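Local atomic coordinates of staphylococcal nuclease domain-containing protein 1 (Drosophila melanogaster, PDB entry 2WAC), a protein that cleaves DNA and RNA as an endonuclease, takes part in RISC-associated translation regulation, and binds peptides bearing symmetrically dimethylated arginines through its Tudor domain. Residues A[25-36]-A[102-112]. Sequence-based numbering, arbitrary orientation.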
ATOM      1  N   SER A  25      -1.897 -15.973   2.834  1.00 29.10           N
ATOM      2  CA  SER A  25      -1.883 -15.580   4.243  1.00 29.35           C
ATOM      3  C   SER A  25      -3.249 -15.051   4.699  1.00 29.42           C
ATOM      4  O   SER A  25      -3.397 -14.585   5.833  1.00 29.42           O
ATOM      5  CB  SER A  25      -0.787 -14.541   4.509  1.00 29.38           C
ATOM      6  OG  SER A  25       0.497 -15.143   4.514  1.00 29.50           O
ATOM      7  N   GLY A  26      -4.240 -15.140   3.810  1.00 29.43           N
ATOM      8  CA  GLY A  26      -5.598 -14.659   4.077  1.00 29.37           C
ATOM      9  C   GLY A  26      -6.261 -15.287   5.290  1.00 29.33           C
ATOM     10  O   GLY A  26      -6.879 -14.589   6.098  1.00 29.33           O
ATOM     11  N   SER A  27      -6.126 -16.607   5.416  1.00 29.18           N
ATOM     12  CA  SER A  27      -6.692 -17.350   6.544  1.00 28.99           C
ATOM     13  C   SER A  27      -5.983 -17.038   7.864  1.00 28.76           C
ATOM     14  O   SER A  27      -6.607 -17.056   8.928  1.00 28.67           O
ATOM     15  CB  SER A  27      -6.655 -18.856   6.271  1.00 29.03           C
ATOM     16  OG  SER A  27      -5.323 -19.319   6.135  1.00 29.15           O
ATOM     17  N   LYS A  28      -4.681 -16.759   7.784  1.00 28.41           N
ATOM     18  CA  LYS A  28      -3.883 -16.382   8.950  1.00 28.08           C
ATOM     19  C   LYS A  28      -4.373 -15.084   9.599  1.00 27.60           C
ATOM     20  O   LYS A  28      -4.520 -15.014  10.822  1.00 27.54           O
ATOM     21  CB  LYS A  28      -2.402 -16.262   8.575  1.00 28.22           C
ATOM     22  CG  LYS A  28      -1.599 -17.554   8.694  1.00 28.73           C
ATOM     23  CD  LYS A  28      -1.286 -17.884  10.152  1.00 29.51           C
ATOM     24  CE  LYS A  28      -0.213 -18.962  10.254  1.00 29.79           C
ATOM     25  NZ  LYS A  28       0.121 -19.256  11.676  1.00 30.12           N
ATOM     26  N   LEU A  29      -4.624 -14.067   8.774  1.00 27.05           N
ATOM     27  CA  LEU A  29      -5.129 -12.776   9.248  1.00 26.47           C
ATOM     28  C   LEU A  29      -6.563 -12.883   9.764  1.00 26.11           C
ATOM     29  O   LEU A  29      -6.900 -12.317  10.808  1.00 26.00           O
ATOM     30  CB  LEU A  29      -5.041 -11.716   8.140  1.00 26.44           C
ATOM     31  CG  LEU A  29      -5.656 -10.337   8.427  1.00 26.43           C
ATOM     32  CD1 LEU A  29      -4.949  -9.628   9.582  1.00 26.15           C
ATOM     33  CD2 LEU A  29      -5.653  -9.472   7.179  1.00 26.32           C
ATOM     34  N   GLU A  30      -7.392 -13.609   9.017  1.00 25.71           N
ATOM     35  CA  GLU A  30      -8.787 -13.867   9.373  1.00 25.34           C
ATOM     36  C   GLU A  30      -8.905 -14.452  10.784  1.00 24.97           C
ATOM     37  O   GLU A  30      -9.749 -14.021  11.575  1.00 24.95           O
ATOM     38  CB  GLU A  30      -9.409 -14.806   8.331  1.00 25.40           C
ATOM     39  CG  GLU A  30     -10.686 -15.521   8.754  1.00 25.81           C
ATOM     40  CD  GLU A  30     -10.926 -16.790   7.955  1.00 26.18           C
ATOM     41  OE1 GLU A  30     -11.166 -16.697   6.732  1.00 26.68           O
ATOM     42  OE2 GLU A  30     -10.874 -17.884   8.556  1.00 26.30           O
ATOM     43  N   SER A  31      -8.043 -15.423  11.083  1.00 24.54           N
ATOM     44  CA  SER A  31      -7.996 -16.074  12.391  1.00 24.19           C
ATOM     45  C   SER A  31      -7.528 -15.123  13.499  1.00 23.95           C
ATOM     46  O   SER A  31      -8.102 -15.112  14.588  1.00 23.96           O
ATOM     47  CB  SER A  31      -7.093 -17.311  12.330  1.00 24.14           C
ATOM     48  OG  SER A  31      -6.938 -17.900  13.609  1.00 24.05           O
ATOM     49  N   LEU A  32      -6.489 -14.338  13.209  1.00 23.66           N
ATOM     50  CA  LEU A  32      -5.945 -13.352  14.150  1.00 23.44           C
ATOM     51  C   LEU A  32      -6.986 -12.295  14.525  1.00 23.29           C
ATOM     52  O   LEU A  32      -7.150 -11.974  15.702  1.00 23.31           O
ATOM     53  CB  LEU A  32      -4.687 -12.687  13.564  1.00 23.39           C
ATOM     54  CG  LEU A  32      -3.746 -11.856  14.454  1.00 23.33           C
ATOM     55  CD1 LEU A  32      -2.354 -11.785  13.841  1.00 23.17           C
ATOM     56  CD2 LEU A  32      -4.270 -10.451  14.704  1.00 23.12           C
ATOM     57  N   MET A  33      -7.681 -11.766  13.519  1.00 23.19           N
ATOM     58  CA  MET A  33      -8.699 -10.733  13.721  1.00 23.13           C
ATOM     59  C   MET A  33      -9.893 -11.229  14.530  1.00 22.97           C
ATOM     60  O   MET A  33     -10.500 -10.463  15.279  1.00 22.85           O
ATOM     61  CB  MET A  33      -9.166 -10.151  12.382  1.00 23.17           C
ATOM     62  CG  MET A  33      -8.224  -9.109  11.772  1.00 23.68           C
ATOM     63  SD  MET A  33      -7.969  -7.643  12.803  1.00 24.38           S
ATOM     64  CE  MET A  33      -6.478  -8.095  13.666  1.00 24.48           C
ATOM     65  N   SER A  34     -10.217 -12.510  14.374  1.00 22.90           N
ATOM     66  CA  SER A  34     -11.307 -13.142  15.117  1.00 22.85           C
ATOM     67  C   SER A  34     -10.942 -13.371  16.585  1.00 22.84           C
ATOM     68  O   SER A  34     -11.791 -13.229  17.467  1.00 22.89           O
ATOM     69  CB  SER A  34     -11.713 -14.461  14.457  1.00 22.83           C
ATOM     70  OG  SER A  34     -12.843 -15.027  15.098  1.00 22.78           O
ATOM     71  N   LYS A  35      -9.685 -13.728  16.835  1.00 22.84           N
ATOM     72  CA  LYS A  35      -9.196 -13.949  18.196  1.00 22.86           C
ATOM     73  C   LYS A  35      -9.004 -12.627  18.938  1.00 22.91           C
ATOM     74  O   LYS A  35      -9.260 -12.544  20.140  1.00 22.90           O
ATOM     75  CB  LYS A  35      -7.891 -14.751  18.185  1.00 22.79           C
ATOM     76  CG  LYS A  35      -8.041 -16.183  17.690  1.00 22.89           C
ATOM     77  CD  LYS A  35      -6.689 -16.875  17.581  1.00 22.97           C
ATOM     78  CE  LYS A  35      -6.806 -18.232  16.901  1.00 23.25           C
ATOM     79  NZ  LYS A  35      -7.686 -19.178  17.648  1.00 23.64           N
ATOM     80  N   LEU A  36      -8.555 -11.604  18.212  1.00 22.98           N
ATOM     81  CA  LEU A  36      -8.380 -10.260  18.763  1.00 23.16           C
ATOM     82  C   LEU A  36      -9.719  -9.629  19.150  1.00 23.26           C
ATOM     83  O   LEU A  36      -9.844  -9.038  20.227  1.00 23.30           O
ATOM     84  CB  LEU A  36      -7.619  -9.361  17.778  1.00 23.09           C
ATOM     85  CG  LEU A  36      -7.123  -7.998  18.283  1.00 23.32           C
ATOM     86  CD1 LEU A  36      -6.104  -8.147  19.410  1.00 23.46           C
ATOM     87  CD2 LEU A  36      -6.535  -7.178  17.149  1.00 23.14           C
ATOM     88  N   LEU A 102      -0.940  -4.245  23.149  1.00 30.24           N
ATOM     89  CA  LEU A 102      -1.224  -5.453  22.389  1.00 30.69           C
ATOM     90  C   LEU A 102      -0.670  -6.652  23.157  1.00 31.04           C
ATOM     91  O   LEU A 102       0.510  -6.657  23.521  1.00 31.05           O
ATOM     92  CB  LEU A 102      -0.600  -5.364  20.990  1.00 30.72           C
ATOM     93  CG  LEU A 102      -0.928  -6.423  19.929  1.00 30.64           C
ATOM     94  CD1 LEU A 102      -2.402  -6.407  19.536  1.00 30.52           C
ATOM     95  CD2 LEU A 102      -0.058  -6.213  18.705  1.00 30.50           C
ATOM     96  N   PRO A 103      -1.524  -7.663  23.424  1.00 31.40           N
ATOM     97  CA  PRO A 103      -1.067  -8.849  24.146  1.00 31.66           C
ATOM     98  C   PRO A 103       0.004  -9.578  23.343  1.00 31.91           C
ATOM     99  O   PRO A 103      -0.188  -9.809  22.146  1.00 32.02           O
ATOM    100  CB  PRO A 103      -2.333  -9.709  24.257  1.00 31.69           C
ATOM    101  CG  PRO A 103      -3.469  -8.772  24.025  1.00 31.56           C
ATOM    102  CD  PRO A 103      -2.950  -7.757  23.064  1.00 31.39           C
ATOM    103  N   PRO A 104       1.144  -9.904  23.987  1.00 32.06           N
ATOM    104  CA  PRO A 104       2.274 -10.590  23.362  1.00 32.10           C
ATOM    105  C   PRO A 104       1.911 -11.725  22.403  1.00 32.09           C
ATOM    106  O   PRO A 104       2.695 -12.022  21.492  1.00 32.13           O
ATOM    107  CB  PRO A 104       3.057 -11.124  24.564  1.00 32.18           C
ATOM    108  CG  PRO A 104       2.845 -10.087  25.607  1.00 32.17           C
ATOM    109  CD  PRO A 104       1.442  -9.560  25.394  1.00 32.08           C
ATOM    110  N   ALA A 105       0.741 -12.338  22.594  1.00 32.01           N
ATOM    111  CA  ALA A 105       0.240 -13.395  21.706  1.00 31.91           C
ATOM    112  C   ALA A 105      -0.040 -12.920  20.274  1.00 31.80           C
ATOM    113  O   ALA A 105       0.034 -13.711  19.331  1.00 31.81           O
ATOM    114  CB  ALA A 105      -1.004 -14.042  22.303  1.00 31.90           C
ATOM    115  N   PHE A 106      -0.359 -11.636  20.122  1.00 31.62           N
ATOM    116  CA  PHE A 106      -0.694 -11.057  18.817  1.00 31.45           C
ATOM    117  C   PHE A 106       0.457 -10.258  18.201  1.00 31.38           C
ATOM    118  O   PHE A 106       0.315  -9.699  17.113  1.00 31.40           O
ATOM    119  CB  PHE A 106      -1.935 -10.160  18.930  1.00 31.39           C
ATOM    120  CG  PHE A 106      -3.174 -10.884  19.376  1.00 31.23           C
ATOM    121  CD1 PHE A 106      -4.036 -11.453  18.443  1.00 30.91           C
ATOM    122  CD2 PHE A 106      -3.488 -10.986  20.730  1.00 31.01           C
ATOM    123  CE1 PHE A 106      -5.186 -12.122  18.853  1.00 30.94           C
ATOM    124  CE2 PHE A 106      -4.635 -11.654  21.148  1.00 30.84           C
ATOM    125  CZ  PHE A 106      -5.487 -12.220  20.209  1.00 30.74           C
ATOM    126  N   SER A 107       1.597 -10.221  18.887  1.00 31.26           N
ATOM    127  CA  SER A 107       2.698  -9.333  18.507  1.00 31.18           C
ATOM    128  C   SER A 107       3.826 -10.003  17.718  1.00 31.00           C
ATOM    129  O   SER A 107       4.705  -9.315  17.191  1.00 31.10           O
ATOM    130  CB  SER A 107       3.276  -8.650  19.751  1.00 31.18           C
ATOM    131  OG  SER A 107       2.278  -7.923  20.446  1.00 31.61           O
ATOM    132  N   SER A 108       3.800 -11.331  17.634  1.00 30.75           N
ATOM    133  CA  SER A 108       4.900 -12.082  17.025  1.00 30.54           C
ATOM    134  C   SER A 108       4.775 -12.270  15.513  1.00 30.22           C
ATOM    135  O   SER A 108       5.784 -12.276  14.803  1.00 30.18           O
ATOM    136  CB  SER A 108       5.103 -13.429  17.727  1.00 30.62           C
ATOM    137  OG  SER A 108       3.892 -14.158  17.805  1.00 31.03           O
ATOM    138  N   GLU A 109       3.545 -12.427  15.030  1.00 29.80           N
ATOM    139  CA  GLU A 109       3.294 -12.514  13.595  1.00 29.42           C
ATOM    140  C   GLU A 109       3.676 -11.218  12.898  1.00 29.09           C
ATOM    141  O   GLU A 109       3.361 -10.124  13.374  1.00 28.98           O
ATOM    142  CB  GLU A 109       1.833 -12.858  13.317  1.00 29.43           C
ATOM    143  CG  GLU A 109       1.502 -14.312  13.570  1.00 29.54           C
ATOM    144  CD  GLU A 109       0.033 -14.527  13.835  1.00 29.68           C
ATOM    145  OE1 GLU A 109      -0.752 -14.566  12.865  1.00 29.85           O
ATOM    146  OE2 GLU A 109      -0.338 -14.662  15.018  1.00 29.74           O
ATOM    147  N   LYS A 110       4.375 -11.362  11.777  1.00 28.64           N
ATOM    148  CA  LYS A 110       4.828 -10.239  10.965  1.00 28.29           C
ATOM    149  C   LYS A 110       3.613  -9.521  10.379  1.00 27.83           C
ATOM    150  O   LYS A 110       2.546 -10.128  10.251  1.00 27.73           O
ATOM    151  CB  LYS A 110       5.743 -10.727   9.829  1.00 28.32           C
ATOM    152  CG  LYS A 110       6.904 -11.637  10.248  1.00 28.89           C
ATOM    153  CD  LYS A 110       6.579 -13.119  10.032  1.00 29.50           C
ATOM    154  CE  LYS A 110       6.073 -13.788  11.305  1.00 29.56           C
ATOM    155  NZ  LYS A 110       4.998 -14.786  11.028  1.00 29.44           N
ATOM    156  N   PRO A 111       3.761  -8.227  10.032  1.00 27.47           N
ATOM    157  CA  PRO A 111       2.644  -7.506   9.414  1.00 27.16           C
ATOM    158  C   PRO A 111       2.091  -8.221   8.177  1.00 26.87           C
ATOM    159  O   PRO A 111       2.865  -8.704   7.346  1.00 26.76           O
ATOM    160  CB  PRO A 111       3.274  -6.171   9.017  1.00 27.23           C
ATOM    161  CG  PRO A 111       4.383  -5.982   9.993  1.00 27.33           C
ATOM    162  CD  PRO A 111       4.941  -7.358  10.206  1.00 27.48           C
ATOM    163  N   TYR A 112       0.764  -8.289   8.064  1.00 26.48           N
ATOM    164  CA  TYR A 112       0.124  -8.985   6.940  1.00 26.33           C
ATOM    165  C   TYR A 112      -0.007  -8.147   5.664  1.00 26.01           C
ATOM    166  O   TYR A 112      -0.433  -8.653   4.626  1.00 26.19           O
ATOM    167  CB  TYR A 112      -1.214  -9.612   7.361  1.00 26.38           C
ATOM    168  CG  TYR A 112      -1.019 -10.883   8.156  1.00 26.88           C
ATOM    169  CD1 TYR A 112      -0.589 -12.056   7.532  1.00 27.35           C
ATOM    170  CD2 TYR A 112      -1.238 -10.911   9.532  1.00 27.19           C
ATOM    171  CE1 TYR A 112      -0.391 -13.224   8.256  1.00 27.87           C
ATOM    172  CE2 TYR A 112      -1.044 -12.078  10.267  1.00 27.58           C
ATOM    173  CZ  TYR A 112      -0.622 -13.229   9.621  1.00 27.92           C
ATOM    174  OH  TYR A 112      -0.426 -14.385  10.338  1.00 28.49           O
TER
HETATM  175  O   HOH W   1      -2.971 -16.082  12.796  1.00 31.56           O
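Tyr112 and Phe106 press against helix 26-42, Tyr112 on Leu29 and Phe106 on Leu36, as two aromatic footholds of the connection 102-112, and together they illustrate how a segment without regular structure can be fastened to a helix with no direct hydrogen bond between the two. Leu36 sets its CD1 methyl almost squarely over the centre of the Phe106 ring, a CH-pi contact of 3.9 Å to the centroid and 4° off the normal. The CE1 corner of that ring comes within 3.5 Å of Leu36 N, while Leu32 O lies at its edge. Leu32, with CG anti to the backbone N (chi1 -166°), lies between the aromatics: CD2 meets Phe106 CD1 at 3.9 Å, and CD1 touches the edge of Tyr112 and, at 3.4 Å, Glu109 OE1. Leu29 CB lies over one face of Tyr112, Ser25 CB sits at its edge, and Lys28 CB approaches Tyr112 OH to 3.2 Å.

One layer out, polar groups fix the phenol. Tyr112 OH donates to the anti lone pair of Glu109 OE1 at 2.6 Å, and a water bridges the same oxygen to Lys28 O, giving 2.7 Å to each. A phenylalanine in place of Tyr112 would probably keep much of the ring packing but leave Glu109 OE1 without its phenol donor and the carboxylate freer to turn. Further back, Arg70 of strand 68-77 hydrogen-bonds the carbonyls of Phe106, Glu109 and Lys110, and Asp87 receives Tyr112 N; both residues belong to the region involved in dimethylarginine binding. In this extended Tudor domain, Tudor plus the fifth SN domain, the contact packs together the two passages between the parts, mainly by apolar packing; the water alone makes the polar link across, to a carboxylate the phenol holds in place.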